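PDB 3KG7: CurH from Lyngbya majuscula, which probably dehydrates beta-hydroxyacyl intermediates during curacin biosynthesis, as the dehydratase domain of a polyketide synthase module. Local coordinates for residues V8-G13 with A192-G197; Q89-T94 with F102-S107; R146-D151 with R172-G177; A158-V163 with G223-P228; S242-Y247 with I265-E270. All blocks are in the same frame, centred on the assembly; numbering follows the deposited sequence.

Interaction 1: V8-G13 with A192-G197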
# COMPACT_ATOMS: atom_id res chain seq x y z
N VAL C 8 -1.42 11.29 9.01
CA VAL C 8 -2.52 11.23 8.02
C VAL C 8 -3.09 12.59 7.60
O VAL C 8 -3.57 13.37 8.42
CB VAL C 8 -3.68 10.28 8.50
CG1 VAL C 8 -4.02 10.49 10.00
CG2 VAL C 8 -4.93 10.44 7.65
N HIS C 9 -3.03 12.85 6.30
CA HIS C 9 -3.62 14.03 5.69
C HIS C 9 -5.14 13.93 5.74
O HIS C 9 -5.71 12.90 5.40
CB HIS C 9 -3.17 14.10 4.23
CG HIS C 9 -3.32 15.45 3.61
ND1 HIS C 9 -4.22 15.71 2.61
CD2 HIS C 9 -2.66 16.61 3.85
CE1 HIS C 9 -4.12 16.98 2.25
NE2 HIS C 9 -3.18 17.55 2.99
N ARG C 10 -5.79 15.01 6.16
CA ARG C 10 -7.26 15.08 6.20
C ARG C 10 -7.94 14.66 4.91
O ARG C 10 -8.96 13.95 4.93
CB ARG C 10 -7.74 16.48 6.59
CG ARG C 10 -8.55 16.51 7.86
CD ARG C 10 -9.63 17.58 7.85
NE ARG C 10 -10.89 17.06 8.39
CZ ARG C 10 -11.16 16.91 9.69
NH1 ARG C 10 -10.27 17.24 10.62
NH2 ARG C 10 -12.33 16.41 10.06
N LEU C 11 -7.40 15.11 3.77
CA LEU C 11 -8.00 14.87 2.47
C LEU C 11 -7.61 13.52 1.87
O LEU C 11 -8.47 12.77 1.41
CB LEU C 11 -7.68 16.00 1.51
CG LEU C 11 -8.29 15.95 0.10
CD1 LEU C 11 -9.77 16.17 0.12
CD2 LEU C 11 -7.63 16.99 -0.79
N LEU C 12 -6.32 13.20 1.87
CA LEU C 12 -5.83 12.02 1.17
C LEU C 12 -5.79 10.75 2.02
O LEU C 12 -5.84 9.64 1.49
CB LEU C 12 -4.45 12.30 0.58
CG LEU C 12 -4.39 13.12 -0.71
CD1 LEU C 12 -2.95 13.38 -1.05
CD2 LEU C 12 -5.07 12.39 -1.85
N GLY C 13 -5.70 10.91 3.34
CA GLY C 13 -5.52 9.77 4.22
C GLY C 13 -4.06 9.40 4.35
O GLY C 13 -3.18 10.27 4.36
N ALA C 192 -14.18 25.96 6.98
CA ALA C 192 -12.85 26.48 7.34
C ALA C 192 -11.92 25.55 8.15
O ALA C 192 -10.74 25.44 7.83
CB ALA C 192 -12.97 27.85 8.03
N PHE C 193 -12.45 24.89 9.18
CA PHE C 193 -11.65 24.02 10.06
C PHE C 193 -11.08 22.79 9.37
O PHE C 193 -10.08 22.23 9.80
CB PHE C 193 -12.50 23.55 11.25
CG PHE C 193 -11.81 22.53 12.15
CD1 PHE C 193 -11.12 22.94 13.29
CD2 PHE C 193 -11.86 21.17 11.85
CE1 PHE C 193 -10.50 22.00 14.13
CE2 PHE C 193 -11.23 20.22 12.68
CZ PHE C 193 -10.56 20.64 13.82
N GLN C 194 -11.75 22.36 8.31
CA GLN C 194 -11.41 21.10 7.64
C GLN C 194 -10.28 21.23 6.62
O GLN C 194 -9.74 20.23 6.15
CB GLN C 194 -12.64 20.51 6.94
CG GLN C 194 -13.86 20.39 7.85
CD GLN C 194 -14.88 19.38 7.34
OE1 GLN C 194 -14.58 18.19 7.23
NE2 GLN C 194 -16.08 19.86 7.04
N LEU C 195 -9.92 22.47 6.27
CA LEU C 195 -8.88 22.68 5.28
C LEU C 195 -7.51 22.34 5.85
O LEU C 195 -7.25 22.56 7.04
CB LEU C 195 -8.95 24.10 4.72
CG LEU C 195 -10.26 24.48 4.02
CD1 LEU C 195 -10.12 25.76 3.23
CD2 LEU C 195 -10.73 23.38 3.09
N ALA C 196 -6.65 21.78 5.01
CA ALA C 196 -5.36 21.22 5.44
C ALA C 196 -4.22 21.49 4.46
O ALA C 196 -3.37 20.62 4.20
CB ALA C 196 -5.51 19.71 5.70
N GLY C 197 -4.19 22.69 3.89
CA GLY C 197 -3.07 23.10 3.06
C GLY C 197 -3.04 22.45 1.69
O GLY C 197 -2.08 22.62 0.95
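The side chain of Arg10 lies across Gln194, whose CG sits over one face of the guanidinium group while its amide plane stands at 90° to that group. Along the way Arg10 CD passes 3.2 Å from the carbonyl O of Gln194. The Arg10 side chain, bent at its second and third torsions, brings NH1 within 3.7 Å of Phe193 CE2, the two side chains crossing at about a right angle. Gln194 OE1 and Arg10 NH2 are 4.0 Å apart, too far to bond; NH2 instead makes a weak hydrogen bond to the carbonyl O of Asn34. Nearer the backbone, CB of Arg10 packs on CB of Ala196 at 4.0 Å. Beside it the ring of His9 reaches the same residue: NE2 donates a weak hydrogen bond to Ala196 O, 3.3 Å long and bent to 136°. With CG opposite the backbone N (chi1 -161°), the imidazole also presents ND1 to the backbone N-H of Leu12, which lies in the ring plane and gives a second weak bond. Both ring nitrogens thus have a weak partner, which probably helps to orient the ring. The contact is a loop-to-loop junction at the surface of the double hotdog fold, linking the segment that leads into strand 14-17 of the first hotdog with the one that precedes helix 202-207 of the second.

Interaction 2: Q89-T94 with F102-S107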
# COMPACT_ATOMS: atom_id res chain seq x y z
N GLN C 89 -9.41 4.19 -1.78
CA GLN C 89 -8.01 4.10 -2.21
C GLN C 89 -7.80 4.91 -3.48
O GLN C 89 -8.47 4.68 -4.49
CB GLN C 89 -7.60 2.65 -2.45
CG GLN C 89 -7.42 1.84 -1.18
CD GLN C 89 -6.70 0.52 -1.40
OE1 GLN C 89 -6.29 0.21 -2.51
NE2 GLN C 89 -6.57 -0.26 -0.34
N LEU C 90 -6.88 5.87 -3.42
CA LEU C 90 -6.44 6.61 -4.60
C LEU C 90 -5.08 6.05 -4.98
O LEU C 90 -4.14 6.09 -4.18
CB LEU C 90 -6.36 8.10 -4.32
CG LEU C 90 -5.98 9.02 -5.48
CD1 LEU C 90 -6.56 10.42 -5.28
CD2 LEU C 90 -4.47 9.09 -5.69
N MSE C 91 -4.99 5.51 -6.20
CA MSE C 91 -3.78 4.87 -6.66
C MSE C 91 -3.07 5.75 -7.69
O MSE C 91 -3.62 6.07 -8.75
CB MSE C 91 -4.13 3.48 -7.21
CG MSE C 91 -2.98 2.69 -7.85
SE MSE C 91 -1.66 1.95 -6.60
CE MSE C 91 -1.60 0.13 -7.31
N LEU C 92 -1.85 6.17 -7.36
CA LEU C 92 -1.05 7.02 -8.23
C LEU C 92 0.03 6.17 -8.86
O LEU C 92 0.98 5.75 -8.18
CB LEU C 92 -0.45 8.18 -7.43
CG LEU C 92 0.60 9.10 -8.04
CD1 LEU C 92 -0.03 10.01 -9.05
CD2 LEU C 92 1.25 9.91 -6.94
N HIS C 93 -0.11 5.91 -10.15
CA HIS C 93 0.80 4.99 -10.80
C HIS C 93 2.17 5.58 -11.04
O HIS C 93 2.35 6.80 -11.02
CB HIS C 93 0.20 4.44 -12.09
CG HIS C 93 -0.98 3.57 -11.86
ND1 HIS C 93 -2.27 4.07 -11.81
CD2 HIS C 93 -1.08 2.24 -11.64
CE1 HIS C 93 -3.11 3.07 -11.59
NE2 HIS C 93 -2.42 1.96 -11.48
N THR C 94 3.15 4.72 -11.23
CA THR C 94 4.49 5.17 -11.52
C THR C 94 4.50 5.77 -12.94
O THR C 94 3.84 5.25 -13.85
CB THR C 94 5.52 4.04 -11.29
OG1 THR C 94 6.85 4.53 -11.51
CG2 THR C 94 5.24 2.82 -12.19
N PHE C 102 -0.81 7.80 -14.24
CA PHE C 102 -2.20 7.40 -14.21
C PHE C 102 -2.70 7.41 -12.76
O PHE C 102 -1.95 7.07 -11.84
CB PHE C 102 -2.36 6.01 -14.85
CG PHE C 102 -3.78 5.65 -15.16
CD1 PHE C 102 -4.60 6.52 -15.88
CD2 PHE C 102 -4.30 4.42 -14.76
CE1 PHE C 102 -5.92 6.17 -16.17
CE2 PHE C 102 -5.61 4.06 -15.05
CZ PHE C 102 -6.43 4.93 -15.76
N VAL C 103 -3.94 7.84 -12.56
CA VAL C 103 -4.54 7.89 -11.23
C VAL C 103 -5.90 7.22 -11.28
O VAL C 103 -6.67 7.44 -12.22
CB VAL C 103 -4.70 9.35 -10.73
CG1 VAL C 103 -5.42 9.39 -9.37
CG2 VAL C 103 -3.35 10.07 -10.65
N GLU C 104 -6.20 6.39 -10.28
CA GLU C 104 -7.53 5.80 -10.19
C GLU C 104 -8.01 5.76 -8.74
O GLU C 104 -7.21 5.56 -7.83
CB GLU C 104 -7.58 4.43 -10.88
CG GLU C 104 -6.48 3.48 -10.47
CD GLU C 104 -6.36 2.26 -11.38
OE1 GLU C 104 -6.84 2.31 -12.53
OE2 GLU C 104 -5.76 1.26 -10.93
N VAL C 105 -9.31 5.99 -8.55
CA VAL C 105 -9.92 6.02 -7.22
C VAL C 105 -10.95 4.91 -7.10
O VAL C 105 -11.90 4.84 -7.88
CB VAL C 105 -10.59 7.38 -6.93
CG1 VAL C 105 -11.39 7.33 -5.61
CG2 VAL C 105 -9.55 8.52 -6.91
N PHE C 106 -10.74 4.03 -6.12
CA PHE C 106 -11.64 2.91 -5.83
C PHE C 106 -12.16 3.02 -4.40
O PHE C 106 -11.49 3.60 -3.54
CB PHE C 106 -10.87 1.59 -5.95
CG PHE C 106 -10.55 1.18 -7.37
CD1 PHE C 106 -11.27 0.17 -7.99
CD2 PHE C 106 -9.51 1.79 -8.07
CE1 PHE C 106 -10.97 -0.23 -9.30
CE2 PHE C 106 -9.21 1.41 -9.38
CZ PHE C 106 -9.94 0.40 -10.00
N SER C 107 -13.34 2.47 -4.16
CA SER C 107 -13.81 2.24 -2.79
C SER C 107 -14.64 0.98 -2.70
O SER C 107 -15.15 0.49 -3.70
CB SER C 107 -14.58 3.44 -2.24
OG SER C 107 -15.83 3.59 -2.87
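The backbone N-H of Met91 points almost straight at the carbonyl O of Glu104 (2.8 Å, 177° at the hydrogen), and matching bonds join Gln89 with Phe106 in both directions. At the far end Phe102 O takes two donors from His93: the backbone N at 2.8 Å and, more weakly, ring ND1 at 3.0 Å. The second bond probably helps to orient the imidazole. Around it, CG of Met91, a selenomethionine, lies over one face near the rim, the Phe102 ring lies alongside with little overlap (centroids 5.4 Å apart), and Glu104 OE2 comes to the ring edge, 3.3 Å from His93 CE1. Glu104 gets there with CG between its backbone N and carbonyl carbon (chi1 50°). On the other face of the hairpin the packing is aliphatic. Leu90 sits between two valines, its CD2 3.8 Å from Val103 CG1 and its CG against Val105 CG2, while Leu92 CD1 meets Val103 CG2 at 3.7 Å. That face rests on helix 52-62 through Met57, Thr58 and Tyr54. The opposite one meets the second subunit, where the Gln89 amide is hydrogen-bonded to Glu17 O and Ala19 N of that chain. Strands 24-30 and 117-124 flank the hairpin.

Interaction 3: R146-D151 with R172-G177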
# COMPACT_ATOMS: atom_id res chain seq x y z
N ARG C 146 -25.20 41.78 -14.26
CA ARG C 146 -26.32 42.04 -13.36
C ARG C 146 -26.39 40.96 -12.28
O ARG C 146 -26.67 39.80 -12.59
CB ARG C 146 -27.64 42.15 -14.13
CG ARG C 146 -27.74 43.40 -15.00
CD ARG C 146 -28.93 43.34 -16.02
NE ARG C 146 -28.44 43.87 -17.34
CZ ARG C 146 -28.24 45.23 -17.60
NH1 ARG C 146 -28.47 46.24 -16.64
NH2 ARG C 146 -27.78 45.57 -18.84
N PRO C 147 -26.14 41.34 -11.01
CA PRO C 147 -26.06 40.42 -9.87
C PRO C 147 -27.29 39.53 -9.70
O PRO C 147 -28.40 39.93 -10.04
CB PRO C 147 -25.92 41.37 -8.67
CG PRO C 147 -25.32 42.59 -9.22
CD PRO C 147 -25.91 42.74 -10.59
N LEU C 148 -27.07 38.34 -9.17
CA LEU C 148 -28.13 37.36 -8.94
C LEU C 148 -28.52 37.29 -7.47
O LEU C 148 -27.72 37.55 -6.58
CB LEU C 148 -27.68 35.97 -9.39
CG LEU C 148 -27.98 35.53 -10.82
CD1 LEU C 148 -26.76 34.85 -11.42
CD2 LEU C 148 -29.20 34.61 -10.85
N ASP C 149 -29.78 36.93 -7.24
CA ASP C 149 -30.24 36.49 -5.94
C ASP C 149 -29.93 35.00 -5.88
O ASP C 149 -30.37 34.24 -6.75
CB ASP C 149 -31.74 36.75 -5.79
CG ASP C 149 -32.24 36.49 -4.37
OD1 ASP C 149 -31.55 36.87 -3.40
OD2 ASP C 149 -33.34 35.91 -4.23
N THR C 150 -29.17 34.59 -4.87
CA THR C 150 -28.73 33.20 -4.72
C THR C 150 -29.89 32.22 -4.58
O THR C 150 -29.78 31.06 -4.98
CB THR C 150 -27.75 33.02 -3.52
OG1 THR C 150 -28.41 33.36 -2.30
CG2 THR C 150 -26.51 33.90 -3.69
N ASP C 151 -31.01 32.68 -4.03
CA ASP C 151 -32.22 31.87 -3.92
C ASP C 151 -32.69 31.33 -5.27
O ASP C 151 -33.15 30.19 -5.36
CB ASP C 151 -33.35 32.66 -3.24
CG ASP C 151 -33.12 32.85 -1.75
OD1 ASP C 151 -32.16 32.27 -1.20
OD2 ASP C 151 -33.93 33.57 -1.12
N ARG C 172 -20.37 33.23 -2.67
CA ARG C 172 -20.68 34.50 -2.03
C ARG C 172 -21.60 35.38 -2.89
O ARG C 172 -22.57 35.95 -2.39
CB ARG C 172 -19.40 35.25 -1.67
CG ARG C 172 -19.57 36.23 -0.51
CD ARG C 172 -18.26 36.86 -0.06
NE ARG C 172 -18.34 37.32 1.33
CZ ARG C 172 -18.83 38.50 1.72
NH1 ARG C 172 -19.30 39.37 0.83
NH2 ARG C 172 -18.86 38.80 3.01
N GLN C 173 -21.30 35.47 -4.19
CA GLN C 173 -22.08 36.29 -5.11
C GLN C 173 -22.05 35.72 -6.53
O GLN C 173 -21.06 35.12 -6.95
CB GLN C 173 -21.56 37.74 -5.11
CG GLN C 173 -22.55 38.78 -5.62
CD GLN C 173 -23.67 39.08 -4.64
OE1 GLN C 173 -23.47 39.03 -3.42
NE2 GLN C 173 -24.85 39.39 -5.16
N ALA C 174 -23.15 35.90 -7.26
CA ALA C 174 -23.25 35.41 -8.62
C ALA C 174 -23.70 36.51 -9.59
O ALA C 174 -24.60 37.30 -9.27
CB ALA C 174 -24.20 34.23 -8.68
N TRP C 175 -23.07 36.56 -10.76
CA TRP C 175 -23.48 37.48 -11.82
C TRP C 175 -23.77 36.69 -13.10
O TRP C 175 -23.20 35.63 -13.33
CB TRP C 175 -22.41 38.53 -12.09
CG TRP C 175 -22.09 39.43 -10.92
CD1 TRP C 175 -22.65 40.65 -10.66
CD2 TRP C 175 -21.13 39.20 -9.88
NE1 TRP C 175 -22.10 41.19 -9.52
CE2 TRP C 175 -21.17 40.32 -9.02
CE3 TRP C 175 -20.24 38.16 -9.59
CZ2 TRP C 175 -20.35 40.42 -7.88
CZ3 TRP C 175 -19.43 38.26 -8.46
CH2 TRP C 175 -19.49 39.39 -7.63
N ILE C 176 -24.65 37.24 -13.93
CA ILE C 176 -25.04 36.59 -15.19
C ILE C 176 -25.19 37.59 -16.35
O ILE C 176 -25.76 38.67 -16.19
CB ILE C 176 -26.33 35.73 -15.02
CG1 ILE C 176 -26.52 34.76 -16.19
CG2 ILE C 176 -27.58 36.60 -14.80
CD1 ILE C 176 -25.72 33.50 -16.06
N GLY C 177 -24.65 37.22 -17.50
CA GLY C 177 -24.87 37.95 -18.74
C GLY C 177 -25.54 37.03 -19.75
O GLY C 177 -25.91 35.90 -19.41
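Leu148 makes the close part of this contact with strand 171-176. Its backbone N donates to Ala174 O at 2.7 Å, and its side chain then folds onto the strand, CD1 touching Ala174 CB at 3.8 Å and Ile176 CB at 3.7 Å. With CG1 opposite the backbone N (chi1 -164°), Ile176 turns CG2 toward Leu148 CD1. One residue back, Pro147 leans on the pyrrole part of the Trp175 indole, with CG 3.5 Å from NE1. Gln173 CG, from the same strand as the indole, lies over one face of it, toward the rim. Phe216 also packs on Leu148. Toward solvent the pairing is much looser. Arg146 is exposed and its side chain comes no closer than 4.5 Å to the strand, while Asp149, also exposed, starts away from it as the chain turns into helix 150-159. Strand 146-147 is short and weakly bonded, the outermost strand on this side within the chain, and runs antiparallel to strand 171-176. The latter carries a classic beta bulge, Arg172 and Gln173 both facing Glu184 of strand 181-186, at the outer margin of the second hotdog.

Interaction 4: A158-V163 with G223-P228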
# COMPACT_ATOMS: atom_id res chain seq x y z
N ALA C 158 -32.29 22.56 -6.58
CA ALA C 158 -33.36 21.77 -5.97
C ALA C 158 -34.22 21.09 -7.03
O ALA C 158 -34.75 20.00 -6.80
CB ALA C 158 -34.21 22.62 -5.05
N SER C 159 -34.31 21.74 -8.19
CA SER C 159 -35.11 21.25 -9.32
C SER C 159 -34.47 20.07 -10.03
O SER C 159 -35.14 19.34 -10.77
CB SER C 159 -35.35 22.39 -10.31
OG SER C 159 -36.19 23.39 -9.75
N ILE C 160 -33.17 19.90 -9.82
CA ILE C 160 -32.46 18.74 -10.33
C ILE C 160 -32.01 17.85 -9.16
O ILE C 160 -31.03 17.11 -9.27
CB ILE C 160 -31.31 19.15 -11.26
CG1 ILE C 160 -30.42 20.22 -10.60
CG2 ILE C 160 -31.91 19.68 -12.59
CD1 ILE C 160 -29.02 20.35 -11.17
N SER C 161 -32.75 17.94 -8.06
CA SER C 161 -32.51 17.15 -6.83
C SER C 161 -31.15 17.36 -6.18
O SER C 161 -30.57 16.43 -5.62
CB SER C 161 -32.77 15.66 -7.05
OG SER C 161 -34.14 15.33 -6.90
N LEU C 162 -30.64 18.59 -6.26
CA LEU C 162 -29.34 18.94 -5.66
C LEU C 162 -29.54 19.99 -4.57
O LEU C 162 -30.23 21.00 -4.78
CB LEU C 162 -28.37 19.47 -6.74
CG LEU C 162 -27.01 20.09 -6.34
CD1 LEU C 162 -26.08 19.12 -5.58
CD2 LEU C 162 -26.28 20.66 -7.57
N VAL C 163 -28.97 19.74 -3.39
CA VAL C 163 -29.03 20.70 -2.29
C VAL C 163 -27.66 20.85 -1.64
O VAL C 163 -27.04 19.86 -1.22
CB VAL C 163 -30.09 20.34 -1.19
CG1 VAL C 163 -30.21 21.46 -0.16
CG2 VAL C 163 -31.46 20.06 -1.81
N GLY C 223 -36.76 16.57 -12.28
CA GLY C 223 -36.17 16.15 -11.00
C GLY C 223 -34.85 15.43 -11.18
O GLY C 223 -34.08 15.27 -10.22
N VAL C 224 -34.58 15.00 -12.41
CA VAL C 224 -33.40 14.22 -12.77
C VAL C 224 -32.13 15.05 -12.66
O VAL C 224 -32.09 16.19 -13.12
CB VAL C 224 -33.55 13.63 -14.21
CG1 VAL C 224 -32.22 13.08 -14.74
CG2 VAL C 224 -34.64 12.56 -14.24
N PHE C 225 -31.10 14.47 -12.05
CA PHE C 225 -29.82 15.13 -11.78
C PHE C 225 -28.89 15.15 -13.00
O PHE C 225 -28.91 14.24 -13.83
CB PHE C 225 -29.12 14.43 -10.61
CG PHE C 225 -27.81 15.05 -10.20
CD1 PHE C 225 -27.75 16.37 -9.77
CD2 PHE C 225 -26.64 14.28 -10.18
CE1 PHE C 225 -26.53 16.94 -9.37
CE2 PHE C 225 -25.42 14.83 -9.77
CZ PHE C 225 -25.36 16.16 -9.37
N TRP C 226 -28.10 16.22 -13.11
CA TRP C 226 -27.02 16.33 -14.10
C TRP C 226 -25.68 15.97 -13.45
O TRP C 226 -25.07 16.80 -12.78
CB TRP C 226 -26.93 17.76 -14.65
CG TRP C 226 -27.94 18.15 -15.70
CD1 TRP C 226 -29.04 18.94 -15.52
CD2 TRP C 226 -27.90 17.82 -17.10
NE1 TRP C 226 -29.71 19.10 -16.71
CE2 TRP C 226 -29.03 18.43 -17.69
CE3 TRP C 226 -27.04 17.06 -17.90
CZ2 TRP C 226 -29.32 18.30 -19.06
CZ3 TRP C 226 -27.33 16.94 -19.26
CH2 TRP C 226 -28.46 17.56 -19.83
N ALA C 227 -25.24 14.72 -13.65
CA ALA C 227 -23.99 14.22 -13.04
C ALA C 227 -22.76 14.51 -13.89
O ALA C 227 -22.76 14.21 -15.09
CB ALA C 227 -24.09 12.74 -12.77
N PRO C 228 -21.71 15.08 -13.27
CA PRO C 228 -20.42 15.20 -13.93
C PRO C 228 -19.97 13.85 -14.48
O PRO C 228 -20.06 12.83 -13.79
CB PRO C 228 -19.49 15.65 -12.80
CG PRO C 228 -20.38 16.41 -11.88
CD PRO C 228 -21.70 15.70 -11.93
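This is a contact between the end of a helix and the start of a strand, in which Ile160 and Ser161, just past helix 150-159, meet Gly223 to Trp226 within the second hotdog. A Schellman motif ends the helix, with Ser161 at positive phi as its C-prime residue, and the turn directs two carbonyls at the partner segment. Gly223 CA makes a CA-H...O contact with Ser159 O at 3.4 Å. Ile160 O lies at the edge of the Phe225 ring, near its plane and 3.4 Å from CD1. In return, Ser161 OG gives a weak hydrogen bond to Gly223 O at 3.3 Å. The side chain of Ile160 packs alongside: its CG2 branch, opposite the carbonyl carbon, approaches Val224 O to 3.5 Å and meets Trp226 CD1 at 4.2 Å, the two side chains crossing at about a right angle. Beyond the turn, Leu162 CB rests on Phe225 CE1 at 4.1 Å. Tyr44 ties both segments together, its hydroxyl accepting from Phe225 N and its backbone bonding that of Ser161. Trp226 stacks edge-to-face with Phe218. Strand 162-164 pairs with strand 41-43, whose Val43 packs on Leu162 and Phe225, while strand 225-236 pairs with strand 274-286.

Interaction 5: S242-Y247 with I265-E270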
# COMPACT_ATOMS: atom_id res chain seq x y z
N SER C 242 -8.15 32.96 -0.41
CA SER C 242 -9.33 32.90 0.45
C SER C 242 -10.60 33.31 -0.29
O SER C 242 -11.70 32.87 0.05
CB SER C 242 -9.13 33.77 1.69
OG SER C 242 -8.68 35.07 1.33
N ARG C 243 -10.41 34.15 -1.31
CA ARG C 243 -11.49 34.60 -2.18
C ARG C 243 -11.02 34.67 -3.63
O ARG C 243 -9.96 35.22 -3.93
CB ARG C 243 -11.99 35.97 -1.69
CG ARG C 243 -12.88 36.74 -2.66
CD ARG C 243 -13.19 38.13 -2.14
NE ARG C 243 -14.12 38.08 -1.01
CZ ARG C 243 -14.71 39.15 -0.47
NH1 ARG C 243 -14.48 40.36 -0.96
NH2 ARG C 243 -15.54 39.00 0.55
N PHE C 244 -11.81 34.09 -4.53
CA PHE C 244 -11.50 34.06 -5.97
C PHE C 244 -12.77 33.97 -6.80
O PHE C 244 -13.88 33.94 -6.26
CB PHE C 244 -10.56 32.91 -6.30
CG PHE C 244 -11.15 31.54 -6.04
CD1 PHE C 244 -11.70 30.80 -7.08
CD2 PHE C 244 -11.13 30.99 -4.75
CE1 PHE C 244 -12.25 29.53 -6.84
CE2 PHE C 244 -11.67 29.73 -4.51
CZ PHE C 244 -12.23 29.00 -5.56
N TYR C 245 -12.61 33.91 -8.12
CA TYR C 245 -13.74 33.94 -9.05
C TYR C 245 -13.74 32.77 -10.03
O TYR C 245 -12.69 32.22 -10.38
CB TYR C 245 -13.75 35.28 -9.81
CG TYR C 245 -13.87 36.50 -8.93
CD1 TYR C 245 -15.12 37.02 -8.59
CD2 TYR C 245 -12.73 37.14 -8.42
CE1 TYR C 245 -15.24 38.14 -7.77
CE2 TYR C 245 -12.84 38.26 -7.60
CZ TYR C 245 -14.10 38.75 -7.28
OH TYR C 245 -14.22 39.85 -6.47
N ALA C 246 -14.94 32.38 -10.46
CA ALA C 246 -15.10 31.40 -11.53
C ALA C 246 -15.79 32.08 -12.70
O ALA C 246 -16.89 32.62 -12.54
CB ALA C 246 -15.90 30.20 -11.05
N TYR C 247 -15.14 32.05 -13.86
CA TYR C 247 -15.55 32.84 -15.02
C TYR C 247 -15.84 31.92 -16.21
O TYR C 247 -14.98 31.16 -16.63
CB TYR C 247 -14.43 33.84 -15.34
CG TYR C 247 -14.73 34.88 -16.39
CD1 TYR C 247 -15.91 35.62 -16.37
CD2 TYR C 247 -13.80 35.17 -17.39
CE1 TYR C 247 -16.18 36.59 -17.34
CE2 TYR C 247 -14.05 36.14 -18.37
CZ TYR C 247 -15.24 36.84 -18.33
OH TYR C 247 -15.51 37.79 -19.28
N ILE C 265 -14.43 26.68 -17.48
CA ILE C 265 -14.40 27.62 -16.36
C ILE C 265 -12.98 28.13 -16.15
O ILE C 265 -12.04 27.34 -16.07
CB ILE C 265 -14.91 26.98 -15.04
CG1 ILE C 265 -16.36 26.50 -15.19
CG2 ILE C 265 -14.84 27.99 -13.90
CD1 ILE C 265 -16.59 25.13 -14.65
N GLN C 266 -12.85 29.45 -16.07
CA GLN C 266 -11.58 30.08 -15.75
C GLN C 266 -11.56 30.48 -14.27
O GLN C 266 -12.49 31.13 -13.78
CB GLN C 266 -11.33 31.32 -16.62
CG GLN C 266 -11.77 31.19 -18.08
CD GLN C 266 -10.93 30.22 -18.90
OE1 GLN C 266 -11.37 29.76 -19.96
NE2 GLN C 266 -9.73 29.90 -18.43
N LEU C 267 -10.51 30.08 -13.57
CA LEU C 267 -10.33 30.49 -12.18
C LEU C 267 -9.50 31.77 -12.13
O LEU C 267 -8.37 31.80 -12.62
CB LEU C 267 -9.68 29.38 -11.35
CG LEU C 267 -10.57 28.22 -10.88
CD1 LEU C 267 -10.91 27.25 -12.01
CD2 LEU C 267 -9.88 27.48 -9.73
N LEU C 268 -10.08 32.82 -11.55
CA LEU C 268 -9.44 34.13 -11.46
C LEU C 268 -9.24 34.53 -10.00
O LEU C 268 -10.16 34.37 -9.19
CB LEU C 268 -10.29 35.19 -12.15
CG LEU C 268 -10.72 35.03 -13.61
CD1 LEU C 268 -12.01 35.78 -13.83
CD2 LEU C 268 -9.65 35.53 -14.56
N ASP C 269 -8.06 35.05 -9.67
CA ASP C 269 -7.77 35.49 -8.29
C ASP C 269 -8.44 36.83 -7.92
O ASP C 269 -9.29 37.34 -8.66
CB ASP C 269 -6.25 35.49 -7.99
CG ASP C 269 -5.45 36.47 -8.86
OD1 ASP C 269 -4.26 36.20 -9.10
OD2 ASP C 269 -5.99 37.52 -9.28
N GLU C 270 -8.05 37.38 -6.77
CA GLU C 270 -8.60 38.64 -6.23
C GLU C 270 -8.47 39.82 -7.21
O GLU C 270 -9.37 40.66 -7.29
CB GLU C 270 -7.91 39.00 -4.90
CG GLU C 270 -8.66 40.02 -4.03
CD GLU C 270 -9.70 39.39 -3.09
OE1 GLU C 270 -9.46 38.26 -2.60
OE2 GLU C 270 -10.75 40.03 -2.83
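Strands 243-255 and 260-268 form an antiparallel beta hairpin, and here Tyr245 pairs with Leu268 and Tyr247 with Gln266. Each is a hydrogen-bonded pair with two backbone bonds, among them Tyr245 N to Leu268 O at 2.7 Å and Gln266 N to Tyr247 O at 2.8 Å. Leu268 reaches diagonally along the face it shares with the tyrosines, placing CD1 3.4 Å from Tyr247 CB. The Tyr245 ring swings past the end of the strand instead: with CG opposite the carbonyl carbon (chi1 -60°), its edge faces Asp269 O, which lies in the ring plane 3.5 Å from CD2. Around Ala246 and Leu267, on the other face, Ala246 CB touches Ile265 CG2 at 3.8 Å and Leu267 CD2 is 4.3 Å from Phe244 CE1. At the exposed end the Glu270 carboxylate lies along the aliphatic part of Arg243, OE2 3.2 Å from CD. The charged atoms, Arg243 NH1 and Glu270 OE2, are 4.2 Å apart, too far for a salt bridge, though some attraction is likely; Arg243 NE also has a long, weak ion pair with Glu184. Asp269 OD2 accepts a hydrogen bond from Gln273 N in the turn before strand 274-286. The hairpin is flanked by that strand and by strand 181-186.

The two hotdog halves divide the contacts: interaction 2 lies in the first, interactions 3, 4 and 5 in the second, and interaction 1 joins them. Interaction 1 touches interaction 2 through Leu12 CD2 and Leu90 CD1, 4.2 Å apart, beside helix 52-62. At the other end, interactions 3 and 5, with centres about 15 Å apart, meet across strand 181-186: Trp175 CZ3 packs on Tyr245 CE1 at 4.2 Å, and Arg172 NE comes within 3.3 Å of Arg243 NH2, like charges probably offset by the Arg172-Glu186 salt bridge and the weak Arg243-Glu184 ion pair. Interactions 3 and 4 use opposite ends of helix 150-159. Interactions 2 and 3 lie farthest apart, about 37 Å between centres, on opposite sides of the chain's centre.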